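Local coordinates for endoglucanase (Clostridium thermocellum, PDB 2E4T), which cleaves beta-1,4-glucans such as cellulose and probably xyloglucan, the chain here being the glycoside hydrolase family 44 part of a longer multidomain protein, at residues A[71-76]-A[87-92]; A[93-98]-A[167-172]; A[143-148]-A[158-163]; A[281-286]-A[356-361]. One frame throughout, in Å; residues are numbered along the deposited sequence. Where two conformers were deposited one is given.

Interaction 1: A[71-76]-A[87-92]; sequences YLLEDG and ASVVTT
L73 and V89 lie where the two backbones are nearest, with their CA atoms 5.6 Å apart. The short helix 71-75 and the first turn of helix 88-99 run in roughly the same direction, with 26° between them. Their axis segments approach to 9.5 Å. Both belong to one beta-alpha-beta crossover of the TIM barrel. Strand 40-43 leads into a long connection that carries helix 71-75, then comes helix 88-99, and strand 104-109 follows.

V89 is the centre of the contact. Its CG2 is anti to its own carbonyl carbon and points at the other helix. This methyl meets L73 CD2 at 3.7 Å. It also lies against the backbone, 3.8 Å from L72 C. The other branch, V89 CG1, touches L72 CB at 4.0 Å. L73 and V89 cross at about a right angle. L73 CD2 goes on to S88 OG, 3.6 Å away. That hydroxyl is already hydrogen-bonded to E82 O, so L73 adds only packing. At the C-terminal end of both segments T92 CG2 rests against G76 O. T92 OG1 donates back to S88 O at 2.8 Å, and T92 N bonds the same oxygen from the opposite face of its plane. The hydroxyl bond probably fixes the rotation of T92 and leaves its methyl for G76. F43 on strand 40-43 touches both L72 and V89.

The hydroxyls at the margin bond within their own helix or to the preceding loop. Between 71-76 and 87-92 the join is methyl packing; one turn further along helix 88-99, K96 NZ adds a hydrogen bond to G76 O.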
loop_
_atom_site.group_PDB
_atom_site.type_symbol
_atom_site.label_atom_id
_atom_site.label_comp_id
_atom_site.label_asym_id
_atom_site.label_seq_id
_atom_site.Cartn_x
_atom_site.Cartn_y
_atom_site.Cartn_z
ATOM N N TYR A 71 11.623 10.451 -18.287
ATOM C CA TYR A 71 11.983 9.473 -17.258
ATOM C C TYR A 71 11.006 8.324 -17.149
ATOM O O TYR A 71 11.423 7.160 -16.991
ATOM C CB TYR A 71 12.102 10.177 -15.891
ATOM C CG TYR A 71 12.314 9.195 -14.739
ATOM C CD1 TYR A 71 13.578 8.680 -14.476
ATOM C CD2 TYR A 71 11.262 8.735 -13.963
ATOM C CE1 TYR A 71 13.763 7.736 -13.447
ATOM C CE2 TYR A 71 11.434 7.827 -12.911
ATOM C CZ TYR A 71 12.679 7.364 -12.641
ATOM O OH TYR A 71 12.888 6.463 -11.615
ATOM N N LEU A 72 9.681 8.581 -17.151
ATOM C CA LEU A 72 8.758 7.472 -16.905
ATOM C C LEU A 72 8.740 6.492 -18.087
ATOM O O LEU A 72 8.472 5.298 -17.880
ATOM C CB LEU A 72 7.354 7.946 -16.560
ATOM C CG LEU A 72 7.214 8.569 -15.191
ATOM C CD1 LEU A 72 5.817 9.127 -15.012
ATOM C CD2 LEU A 72 7.534 7.535 -14.070
ATOM N N LEU A 73 8.956 6.976 -19.316
ATOM C CA LEU A 73 9.091 6.105 -20.465
ATOM C C LEU A 73 10.290 5.162 -20.303
ATOM O O LEU A 73 10.235 3.955 -20.543
ATOM C CB LEU A 73 9.241 6.924 -21.754
ATOM C CG LEU A 73 7.974 7.646 -22.186
ATOM C CD1 LEU A 73 8.335 8.826 -23.126
ATOM C CD2 LEU A 73 7.005 6.679 -22.829
ATOM N N GLU A 74 11.429 5.747 -19.905
ATOM C CA GLU A 74 12.656 4.997 -19.747
ATOM C C GLU A 74 12.568 4.035 -18.564
ATOM O O GLU A 74 12.811 2.820 -18.716
ATOM C CB GLU A 74 13.817 5.984 -19.562
ATOM C CG GLU A 74 14.056 6.794 -20.769
ATOM C CD GLU A 74 15.047 7.897 -20.427
ATOM O OE1 GLU A 74 16.164 7.592 -19.934
ATOM O OE2 GLU A 74 14.758 9.093 -20.621
ATOM N N ASP A 75 12.172 4.537 -17.409
ATOM C CA ASP A 75 12.114 3.701 -16.211
ATOM C C ASP A 75 11.090 2.589 -16.325
ATOM O O ASP A 75 11.295 1.493 -15.753
ATOM C CB ASP A 75 11.816 4.523 -14.987
ATOM C CG ASP A 75 11.910 3.692 -13.717
ATOM O OD1 ASP A 75 13.048 3.327 -13.354
ATOM O OD2 ASP A 75 10.894 3.350 -13.100
ATOM N N GLY A 76 9.990 2.850 -17.045
ATOM C CA GLY A 76 8.979 1.821 -17.220
ATOM C C GLY A 76 9.307 0.821 -18.297
ATOM O O GLY A 76 8.535 -0.150 -18.476
ATOM N N ALA A 87 -0.640 7.464 -23.388
ATOM C CA ALA A 87 -0.709 6.574 -22.232
ATOM C C ALA A 87 0.235 5.401 -22.301
ATOM O O ALA A 87 0.075 4.478 -21.479
ATOM C CB ALA A 87 -2.160 6.101 -21.969
ATOM N N SER A 88 1.263 5.406 -23.164
ATOM C CA SER A 88 2.131 4.215 -23.250
ATOM C C SER A 88 2.850 3.935 -21.941
ATOM O O SER A 88 3.154 2.749 -21.652
ATOM C CB SER A 88 3.098 4.319 -24.411
ATOM O OG SER A 88 3.959 5.424 -24.187
ATOM N N VAL A 89 3.160 4.938 -21.124
ATOM C CA VAL A 89 3.734 4.635 -19.797
ATOM C C VAL A 89 2.756 3.736 -19.020
ATOM O O VAL A 89 3.177 2.756 -18.377
ATOM C CB VAL A 89 4.015 5.955 -19.046
ATOM C CG1 VAL A 89 4.197 5.725 -17.557
ATOM C CG2 VAL A 89 5.229 6.613 -19.639
ATOM N N VAL A 90 1.483 4.107 -19.007
ATOM C CA VAL A 90 0.468 3.411 -18.203
ATOM C C VAL A 90 0.073 2.082 -18.832
ATOM O O VAL A 90 -0.130 1.085 -18.107
ATOM C CB VAL A 90 -0.713 4.349 -17.932
ATOM C CG1 VAL A 90 -1.884 3.601 -17.347
ATOM C CG2 VAL A 90 -0.248 5.468 -16.993
ATOM N N THR A 91 -0.029 2.029 -20.173
ATOM C CA THR A 91 -0.389 0.762 -20.781
ATOM C C THR A 91 0.782 -0.232 -20.708
ATOM O O THR A 91 0.542 -1.453 -20.538
ATOM C CB THR A 91 -0.902 0.944 -22.211
ATOM O OG1 THR A 91 0.141 1.473 -23.062
ATOM C CG2 THR A 91 -2.116 1.861 -22.257
ATOM N N THR A 92 2.036 0.232 -20.766
ATOM C CA THR A 92 3.133 -0.701 -20.511
ATOM C C THR A 92 3.071 -1.204 -19.065
ATOM O O THR A 92 3.240 -2.405 -18.795
ATOM C CB THR A 92 4.519 -0.039 -20.794
ATOM O OG1 THR A 92 4.551 0.336 -22.178
ATOM C CG2 THR A 92 5.653 -0.966 -20.501
#

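Interaction 2: A[93-98]-A[167-172]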
loop_
_atom_site.group_PDB
_atom_site.type_symbol
_atom_site.label_atom_id
_atom_site.label_comp_id
_atom_site.label_asym_id
_atom_site.label_seq_id
_atom_site.Cartn_x
_atom_site.Cartn_y
_atom_site.Cartn_z
ATOM N N PHE A 93 2.781 -0.291 -18.129
ATOM C CA PHE A 93 2.727 -0.664 -16.728
ATOM C C PHE A 93 1.634 -1.718 -16.495
ATOM O O PHE A 93 1.873 -2.754 -15.818
ATOM C CB PHE A 93 2.410 0.616 -15.910
ATOM C CG PHE A 93 2.470 0.411 -14.434
ATOM C CD1 PHE A 93 3.628 0.698 -13.731
ATOM C CD2 PHE A 93 1.335 -0.023 -13.706
ATOM C CE1 PHE A 93 3.683 0.492 -12.327
ATOM C CE2 PHE A 93 1.375 -0.202 -12.336
ATOM C CZ PHE A 93 2.559 0.040 -11.658
ATOM N N HIS A 94 0.435 -1.490 -17.037
ATOM C CA HIS A 94 -0.647 -2.437 -16.873
ATOM C C HIS A 94 -0.409 -3.726 -17.653
ATOM O O HIS A 94 -0.711 -4.830 -17.172
ATOM C CB HIS A 94 -1.979 -1.787 -17.196
ATOM C CG HIS A 94 -3.166 -2.654 -16.871
ATOM N ND1 HIS A 94 -3.347 -3.258 -15.620
ATOM C CD2 HIS A 94 -4.238 -2.972 -17.644
ATOM C CE1 HIS A 94 -4.506 -3.908 -15.673
ATOM N NE2 HIS A 94 -5.061 -3.750 -16.882
ATOM N N ASP A 95 0.126 -3.606 -18.877
ATOM C CA ASP A 95 0.423 -4.832 -19.642
ATOM C C ASP A 95 1.410 -5.707 -18.847
ATOM O O ASP A 95 1.253 -6.954 -18.827
ATOM C CB ASP A 95 1.044 -4.501 -20.993
ATOM C CG ASP A 95 0.097 -3.898 -21.996
ATOM O OD1 ASP A 95 -1.134 -3.931 -21.792
ATOM O OD2 ASP A 95 0.621 -3.455 -23.068
ATOM N N LYS A 96 2.433 -5.093 -18.246
ATOM C CA LYS A 96 3.384 -5.880 -17.453
ATOM C C LYS A 96 2.648 -6.538 -16.277
ATOM O O LYS A 96 2.860 -7.753 -16.002
ATOM C CB LYS A 96 4.515 -5.009 -16.940
ATOM C CG LYS A 96 5.600 -4.720 -18.000
ATOM C CD LYS A 96 6.671 -3.802 -17.428
ATOM C CE LYS A 96 7.932 -3.793 -18.255
ATOM N NZ LYS A 96 8.976 -2.928 -17.612
ATOM N N ALA A 97 1.812 -5.794 -15.568
ATOM C CA ALA A 97 1.066 -6.369 -14.428
ATOM C C ALA A 97 0.212 -7.539 -14.887
ATOM O O ALA A 97 0.223 -8.628 -14.254
ATOM C CB ALA A 97 0.201 -5.280 -13.784
ATOM N N LEU A 98 -0.552 -7.375 -15.982
ATOM C CA LEU A 98 -1.378 -8.473 -16.493
ATOM C C LEU A 98 -0.488 -9.675 -16.844
ATOM O O LEU A 98 -0.877 -10.845 -16.586
ATOM C CB LEU A 98 -2.156 -8.024 -17.724
ATOM C CG LEU A 98 -3.253 -6.986 -17.492
ATOM C CD1 LEU A 98 -3.811 -6.543 -18.839
ATOM C CD2 LEU A 98 -4.336 -7.498 -16.563
ATOM N N ASN A 167 -11.392 1.852 -23.043
ATOM C CA ASN A 167 -11.483 1.381 -24.411
ATOM C C ASN A 167 -10.513 0.226 -24.669
ATOM O O ASN A 167 -10.853 -0.751 -25.351
ATOM C CB ASN A 167 -11.226 2.552 -25.358
ATOM C CG ASN A 167 -11.287 2.113 -26.808
ATOM O OD1 ASN A 167 -10.212 1.889 -27.416
ATOM N ND2 ASN A 167 -12.456 1.869 -27.317
ATOM N N LYS A 168 -9.289 0.349 -24.147
ATOM C CA LYS A 168 -8.273 -0.666 -24.403
ATOM C C LYS A 168 -8.511 -1.949 -23.610
ATOM O O LYS A 168 -8.309 -3.038 -24.134
ATOM C CB LYS A 168 -6.895 -0.097 -24.114
ATOM C CG LYS A 168 -5.781 -1.070 -24.421
ATOM C CD LYS A 168 -4.403 -0.407 -24.343
ATOM C CE LYS A 168 -3.241 -1.426 -24.517
ATOM N NZ LYS A 168 -3.509 -2.654 -23.784
ATOM N N TYR A 169 -8.846 -1.806 -22.321
ATOM C CA TYR A 169 -8.785 -2.921 -21.382
ATOM C C TYR A 169 -10.137 -3.423 -20.922
ATOM O O TYR A 169 -10.177 -4.442 -20.201
ATOM C CB TYR A 169 -7.954 -2.533 -20.150
ATOM C CG TYR A 169 -6.505 -2.310 -20.464
ATOM C CD1 TYR A 169 -5.720 -3.339 -20.912
ATOM C CD2 TYR A 169 -5.936 -1.050 -20.314
ATOM C CE1 TYR A 169 -4.360 -3.158 -21.184
ATOM C CE2 TYR A 169 -4.600 -0.847 -20.544
ATOM C CZ TYR A 169 -3.815 -1.894 -21.014
ATOM O OH TYR A 169 -2.469 -1.648 -21.214
ATOM N N GLY A 170 -11.217 -2.715 -21.231
ATOM C CA GLY A 170 -12.481 -2.961 -20.582
ATOM C C GLY A 170 -12.592 -2.138 -19.277
ATOM O O GLY A 170 -11.570 -1.680 -18.743
ATOM N N ASN A 171 -13.789 -2.029 -18.738
ATOM C CA ASN A 171 -13.982 -1.325 -17.495
ATOM C C ASN A 171 -13.493 -2.164 -16.302
ATOM O O ASN A 171 -13.118 -3.352 -16.428
ATOM C CB ASN A 171 -15.412 -0.822 -17.370
ATOM C CG ASN A 171 -16.439 -1.941 -17.136
ATOM O OD1 ASN A 171 -16.217 -2.816 -16.333
ATOM N ND2 ASN A 171 -17.501 -1.987 -17.929
ATOM N N ALA A 172 -13.535 -1.536 -15.120
ATOM C CA ALA A 172 -12.995 -2.164 -13.916
ATOM C C ALA A 172 -13.696 -3.437 -13.503
ATOM O O ALA A 172 -13.144 -4.183 -12.674
ATOM C CB ALA A 172 -13.040 -1.181 -12.772
HETATM O O HOH W 1 -0.884 -3.783 -25.328
#
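H94 has CG anti to the backbone N (chi1 -172°), which sends its ring across to Y169. D95 has CG beside its backbone N, and this torsion lets the carboxylate reach the phenol end of the same tyrosine.

The two rings form a T-shaped stack with planes at 89°. The edge of H94 is the stem, and its CD2 stands over the centre of one face of Y169, 3.5 Å from CE1. K168 CG lies over the opposite face. H94 cannot easily turn, because ND1 is bonded to T105 OG1 and NE2 to T176 O. Y169 OH donates to D95 OD1 at 2.7 Å, from above the carboxylate plane. K168 NZ makes a weak, long salt bridge to the same oxygen, at 3.4 Å. K168 was modelled in two conformers, so this bridge is doubtful. A water donates to D95 OD2 and is weakly bonded to K168 NZ.

The contact joins helix 88-99 to the end of helix 158-169, successive helices on the outside of the barrel. D95 OD1 accepts the phenol hydrogen bond and also faces the lysine ammonium. K168 probably offsets the D95 charge at most in part, and the tyrosine bond is firmer.

Interaction 3: A[143-148]-A[158-163]; sequences APFSLT and MDEFVN
The F145 ring lies against helix 158-169 with N163 CB and D159 O over one face. The N163 CB contact is a CH-pi one, 4.1 Å from the ring centroid. The N163 amide is tilted by 29° to the ring, and its CG comes to 3.4 Å from F145 CD2. D159 sits at the ring edge, where OD2 is in the ring plane. Its carboxylate is turned 84° against the ring, with OD1 3.3 Å from F145 CE1. D159 OD1 also accepts from K141 N.

This is a loop-on-helix contact on the outside of the TIM barrel. The loop 143-148 leads directly to D150 and D153, which bind calcium. F145 also touches V221 of helix 204-221, so it bridges two barrel helices.

E160 ties down the loop backbone. Its CG is anti to its backbone N (chi1 -170°), and the chain then runs out extended to S146. E160 OE2 accepts from S146 N at 2.8 Å, on its anti side. K141 NZ forms a salt bridge to the same oxygen, so a backbone N-H and an ammonium both grip it. The E160 side chain is about 6 Å from the calcium ion. A water joins the two segments again, donating to S146 O and E160 O and accepting from N163 ND2. Within the loop an ST turn has T148 N donating to S146 OG at 2.9 Å.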
loop_
_atom_site.group_PDB
_atom_site.type_symbol
_atom_site.label_atom_id
_atom_site.label_comp_id
_atom_site.label_asym_id
_atom_site.label_seq_id
_atom_site.Cartn_x
_atom_site.Cartn_y
_atom_site.Cartn_z
ATOM N N ALA A 143 -16.818 17.604 -24.084
ATOM C CA ALA A 143 -16.926 17.463 -25.532
ATOM C C ALA A 143 -16.550 16.018 -25.801
ATOM O O ALA A 143 -15.974 15.338 -24.940
ATOM C CB ALA A 143 -15.997 18.414 -26.275
ATOM N N PRO A 144 -16.847 15.507 -27.000
ATOM C CA PRO A 144 -16.626 14.080 -27.229
ATOM C C PRO A 144 -15.172 13.679 -27.057
ATOM O O PRO A 144 -14.257 14.385 -27.495
ATOM C CB PRO A 144 -17.120 13.896 -28.675
ATOM C CG PRO A 144 -18.164 14.985 -28.859
ATOM C CD PRO A 144 -17.599 16.149 -28.115
ATOM N N PHE A 145 -14.984 12.508 -26.454
ATOM C CA PHE A 145 -13.651 11.960 -26.305
ATOM C C PHE A 145 -13.040 11.558 -27.645
ATOM O O PHE A 145 -13.769 11.092 -28.549
ATOM C CB PHE A 145 -13.677 10.710 -25.420
ATOM C CG PHE A 145 -14.166 10.946 -24.015
ATOM C CD1 PHE A 145 -13.751 12.059 -23.295
ATOM C CD2 PHE A 145 -15.010 10.021 -23.407
ATOM C CE1 PHE A 145 -14.196 12.228 -21.977
ATOM C CE2 PHE A 145 -15.434 10.188 -22.092
ATOM C CZ PHE A 145 -15.026 11.292 -21.391
ATOM N N SER A 146 -11.720 11.589 -27.685
ATOM C CA SER A 146 -10.955 11.018 -28.765
ATOM C C SER A 146 -9.913 10.065 -28.205
ATOM O O SER A 146 -9.369 10.292 -27.103
ATOM C CB SER A 146 -10.235 12.116 -29.525
ATOM O OG SER A 146 -9.473 11.550 -30.561
ATOM N N LEU A 147 -9.589 9.024 -28.998
ATOM C CA LEU A 147 -8.425 8.166 -28.701
ATOM C C LEU A 147 -7.101 8.759 -29.165
ATOM O O LEU A 147 -6.028 8.212 -28.861
ATOM C CB LEU A 147 -8.618 6.786 -29.295
ATOM C CG LEU A 147 -9.858 6.045 -28.834
ATOM C CD1 LEU A 147 -9.990 4.710 -29.550
ATOM C CD2 LEU A 147 -9.873 5.812 -27.314
ATOM N N THR A 148 -7.182 9.871 -29.896
ATOM C CA THR A 148 -5.982 10.600 -30.332
ATOM C C THR A 148 -6.123 12.001 -29.761
ATOM O O THR A 148 -6.611 12.930 -30.436
ATOM C CB THR A 148 -5.828 10.654 -31.850
ATOM O OG1 THR A 148 -7.027 11.116 -32.460
ATOM C CG2 THR A 148 -5.617 9.307 -32.404
ATOM N N MET A 158 -8.741 14.383 -17.706
ATOM C CA MET A 158 -8.665 13.101 -16.990
ATOM C C MET A 158 -9.709 12.093 -17.436
ATOM O O MET A 158 -9.393 10.896 -17.532
ATOM C CB MET A 158 -8.705 13.289 -15.464
ATOM C CG MET A 158 -7.476 13.984 -14.903
ATOM S SD MET A 158 -5.939 13.089 -15.230
ATOM C CE MET A 158 -5.287 13.998 -16.623
ATOM N N ASP A 159 -10.945 12.530 -17.672
ATOM C CA ASP A 159 -11.933 11.558 -18.106
ATOM C C ASP A 159 -11.560 10.968 -19.489
ATOM O O ASP A 159 -11.833 9.798 -19.736
ATOM C CB ASP A 159 -13.368 12.094 -18.018
ATOM C CG ASP A 159 -13.669 13.322 -18.852
ATOM O OD1 ASP A 159 -12.799 13.942 -19.486
ATOM O OD2 ASP A 159 -14.917 13.670 -18.816
ATOM N N GLU A 160 -10.944 11.773 -20.366
ATOM C CA GLU A 160 -10.529 11.283 -21.655
ATOM C C GLU A 160 -9.414 10.222 -21.507
ATOM O O GLU A 160 -9.386 9.220 -22.233
ATOM C CB GLU A 160 -10.093 12.444 -22.543
ATOM C CG GLU A 160 -9.880 12.015 -23.989
ATOM C CD GLU A 160 -9.665 13.221 -24.899
ATOM O OE1 GLU A 160 -8.755 14.061 -24.598
ATOM O OE2 GLU A 160 -10.411 13.338 -25.914
ATOM N N PHE A 161 -8.504 10.442 -20.539
ATOM C CA PHE A 161 -7.454 9.466 -20.224
ATOM C C PHE A 161 -8.118 8.144 -19.769
ATOM O O PHE A 161 -7.786 7.048 -20.271
ATOM C CB PHE A 161 -6.584 10.094 -19.144
ATOM C CG PHE A 161 -5.412 9.303 -18.582
ATOM C CD1 PHE A 161 -4.885 8.156 -19.167
ATOM C CD2 PHE A 161 -4.821 9.817 -17.422
ATOM C CE1 PHE A 161 -3.814 7.512 -18.574
ATOM C CE2 PHE A 161 -3.731 9.174 -16.840
ATOM C CZ PHE A 161 -3.229 8.031 -17.419
ATOM N N VAL A 162 -9.026 8.225 -18.793
ATOM C CA VAL A 162 -9.723 7.016 -18.331
ATOM C C VAL A 162 -10.449 6.341 -19.490
ATOM O O VAL A 162 -10.438 5.113 -19.641
ATOM C CB VAL A 162 -10.636 7.328 -17.137
ATOM C CG1 VAL A 162 -11.450 6.100 -16.750
ATOM C CG2 VAL A 162 -9.794 7.799 -15.962
ATOM N N ASN A 163 -11.112 7.139 -20.345
ATOM C CA ASN A 163 -11.823 6.545 -21.487
ATOM C C ASN A 163 -10.839 5.754 -22.389
ATOM O O ASN A 163 -11.188 4.674 -22.899
ATOM C CB ASN A 163 -12.504 7.667 -22.291
ATOM C CG ASN A 163 -13.221 7.098 -23.488
ATOM O OD1 ASN A 163 -14.284 6.454 -23.335
ATOM N ND2 ASN A 163 -12.638 7.256 -24.683
HETATM O O HOH W 2 -10.124 8.667 -24.910
#

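Interaction 4: A[281-286]-A[356-361]; sequences DVHWYP and AITEYD
Backbone bonds run between V282 and its neighbours across the strands. V282 N donates to A356 O at 3.0 Å, and T358 N donates to V282 O at 3.0 Å. Further on, W284 N donates to E359 O at 2.9 Å. The chain turns a corner at E359. W284 O is buried with no hydrogen-bonding partner; Y360 CA makes a CA-H...O contact to it at 3.2 Å.

Apolar packing lies on the side of V282 and I357. V282 CG2 meets I357 CD1 at 3.7 Å, and the two side chains point the same way. I357 CG2 also reaches W284 CB.

These are neighbouring parallel strands of the TIM barrel, 279-284 and 354-360, at their C-terminal ends. In barrels of this kind the active site lies at that end.

Polar and ring contacts gather round E359. Its CG lies beside the backbone N (chi1 -63°) and sits over the centre of the H283 ring, 3.6 Å from the centroid. The carboxylate is stacked on that ring, with planes 19° apart. Y285 presents its ring edge, and its OH donates to E359 OE1 at 2.7 Å. E359 OE2 forms a salt bridge to R42 NH1. H283 NE2 is bonded to N185 OD1.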
loop_
_atom_site.group_PDB
_atom_site.type_symbol
_atom_site.label_atom_id
_atom_site.label_comp_id
_atom_site.label_asym_id
_atom_site.label_seq_id
_atom_site.Cartn_x
_atom_site.Cartn_y
_atom_site.Cartn_z
ATOM N N ASP A 281 -6.790 6.207 1.456
ATOM C CA ASP A 281 -5.443 5.813 0.984
ATOM C C ASP A 281 -4.416 6.677 1.684
ATOM O O ASP A 281 -4.473 7.933 1.585
ATOM C CB ASP A 281 -5.451 6.147 -0.559
ATOM C CG ASP A 281 -4.141 5.976 -1.250
ATOM O OD1 ASP A 281 -3.089 5.975 -0.563
ATOM O OD2 ASP A 281 -4.189 5.805 -2.498
ATOM N N VAL A 282 -3.510 6.042 2.432
ATOM C CA VAL A 282 -2.475 6.773 3.124
ATOM C C VAL A 282 -1.112 6.068 2.894
ATOM O O VAL A 282 -1.038 4.882 2.546
ATOM C CB VAL A 282 -2.733 6.909 4.643
ATOM C CG1 VAL A 282 -4.008 7.709 4.908
ATOM C CG2 VAL A 282 -2.800 5.510 5.315
ATOM N N HIS A 283 -0.055 6.858 3.129
ATOM C CA HIS A 283 1.316 6.361 3.123
ATOM C C HIS A 283 1.785 6.317 4.572
ATOM O O HIS A 283 1.532 7.249 5.349
ATOM C CB HIS A 283 2.226 7.283 2.332
ATOM C CG HIS A 283 1.808 7.412 0.909
ATOM N ND1 HIS A 283 0.872 6.688 0.223
ATOM C CD2 HIS A 283 2.309 8.316 0.003
ATOM C CE1 HIS A 283 0.840 7.141 -1.057
ATOM N NE2 HIS A 283 1.699 8.143 -1.195
ATOM N N TRP A 284 2.489 5.223 4.939
ATOM C CA TRP A 284 2.933 5.024 6.309
ATOM C C TRP A 284 4.378 4.512 6.273
ATOM O O TRP A 284 4.631 3.321 6.113
ATOM C CB TRP A 284 2.025 4.026 7.078
ATOM C CG TRP A 284 2.420 3.758 8.468
ATOM C CD1 TRP A 284 3.106 2.655 8.939
ATOM C CD2 TRP A 284 2.144 4.578 9.644
ATOM N NE1 TRP A 284 3.240 2.741 10.334
ATOM C CE2 TRP A 284 2.650 3.889 10.782
ATOM C CE3 TRP A 284 1.482 5.782 9.847
ATOM C CZ2 TRP A 284 2.519 4.403 12.091
ATOM C CZ3 TRP A 284 1.359 6.276 11.167
ATOM C CH2 TRP A 284 1.888 5.560 12.249
ATOM N N TYR A 285 5.315 5.457 6.416
ATOM C CA TYR A 285 6.715 5.115 6.624
ATOM C C TYR A 285 6.934 5.224 8.105
ATOM O O TYR A 285 6.807 6.309 8.681
ATOM C CB TYR A 285 7.641 6.048 5.849
ATOM C CG TYR A 285 7.526 5.834 4.352
ATOM C CD1 TYR A 285 8.231 4.822 3.730
ATOM C CD2 TYR A 285 6.733 6.660 3.566
ATOM C CE1 TYR A 285 8.142 4.638 2.354
ATOM C CE2 TYR A 285 6.636 6.508 2.205
ATOM C CZ TYR A 285 7.372 5.493 1.572
ATOM O OH TYR A 285 7.409 5.338 0.224
ATOM N N PRO A 286 7.211 4.097 8.809
ATOM C CA PRO A 286 7.316 4.149 10.264
ATOM C C PRO A 286 8.307 5.209 10.711
ATOM O O PRO A 286 9.422 5.289 10.161
ATOM C CB PRO A 286 7.797 2.732 10.631
ATOM C CG PRO A 286 7.284 1.937 9.543
ATOM C CD PRO A 286 7.361 2.728 8.284
ATOM N N ALA A 356 -6.419 1.569 2.382
ATOM C CA ALA A 356 -5.229 1.102 1.680
ATOM C C ALA A 356 -4.005 1.846 2.203
ATOM O O ALA A 356 -4.057 3.044 2.493
ATOM C CB ALA A 356 -5.355 1.322 0.169
ATOM N N ILE A 357 -2.887 1.104 2.258
ATOM C CA ILE A 357 -1.574 1.651 2.635
ATOM C C ILE A 357 -0.735 1.570 1.360
ATOM O O ILE A 357 -0.164 0.530 1.039
ATOM C CB ILE A 357 -0.925 0.891 3.803
ATOM C CG1 ILE A 357 -1.922 0.643 4.953
ATOM C CG2 ILE A 357 0.314 1.631 4.219
ATOM C CD1 ILE A 357 -2.520 1.873 5.599
ATOM N N THR A 358 -0.727 2.687 0.587
ATOM C CA THR A 358 -0.215 2.624 -0.774
ATOM C C THR A 358 1.300 2.920 -0.896
ATOM O O THR A 358 1.861 2.723 -1.986
ATOM C CB THR A 358 -1.019 3.521 -1.714
ATOM O OG1 THR A 358 -0.924 4.861 -1.270
ATOM C CG2 THR A 358 -2.429 2.992 -1.893
ATOM N N GLU A 359 1.938 3.325 0.200
ATOM C CA GLU A 359 3.385 3.299 0.295
ATOM C C GLU A 359 3.707 2.972 1.750
ATOM O O GLU A 359 3.061 3.510 2.675
ATOM C CB GLU A 359 4.090 4.617 -0.037
ATOM C CG GLU A 359 3.885 5.060 -1.464
ATOM C CD GLU A 359 4.598 6.340 -1.853
ATOM O OE1 GLU A 359 5.584 6.737 -1.167
ATOM O OE2 GLU A 359 4.199 6.931 -2.902
ATOM N N TYR A 360 4.729 2.151 1.968
ATOM C CA TYR A 360 5.273 1.881 3.274
ATOM C C TYR A 360 6.623 1.178 3.031
ATOM O O TYR A 360 6.881 0.618 1.942
ATOM C CB TYR A 360 4.355 0.979 4.136
ATOM C CG TYR A 360 4.171 -0.425 3.571
ATOM C CD1 TYR A 360 5.010 -1.448 3.985
ATOM C CD2 TYR A 360 3.212 -0.703 2.616
ATOM C CE1 TYR A 360 4.930 -2.721 3.473
ATOM C CE2 TYR A 360 3.090 -1.997 2.080
ATOM C CZ TYR A 360 3.962 -2.985 2.503
ATOM O OH TYR A 360 3.926 -4.259 1.996
ATOM N N ASP A 361 7.466 1.175 4.075
ATOM C CA ASP A 361 8.770 0.480 4.061
ATOM C C ASP A 361 9.241 0.468 5.491
ATOM O O ASP A 361 9.442 1.529 6.083
ATOM C CB ASP A 361 9.737 1.232 3.163
ATOM C CG ASP A 361 11.166 0.676 3.185
ATOM O OD1 ASP A 361 11.374 -0.459 3.648
ATOM O OD2 ASP A 361 12.088 1.400 2.662
#

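In the fold
Interactions 1, 2 and 3 form one patch on the outer helices of the barrel. Interactions 1 and 2 share helix 88-99, and K96 NZ lies 2.9 Å from G76 O. Interactions 2 and 3 share helix 158-169. F161 on that helix packs on A87 and V90 of interaction 1. Interaction 4 lies at the C-terminal ends of the barrel strands, where the active site is expected in this fold. Its nearest atoms are about 10 Å from interaction 2 and about 15 Å from interaction 3. Strand 40-43 reaches both layers: F43 packs on interaction 1 and R42 on interaction 4. Calcium lies beside interaction 3; zinc is about 13 Å from the D361 side chain.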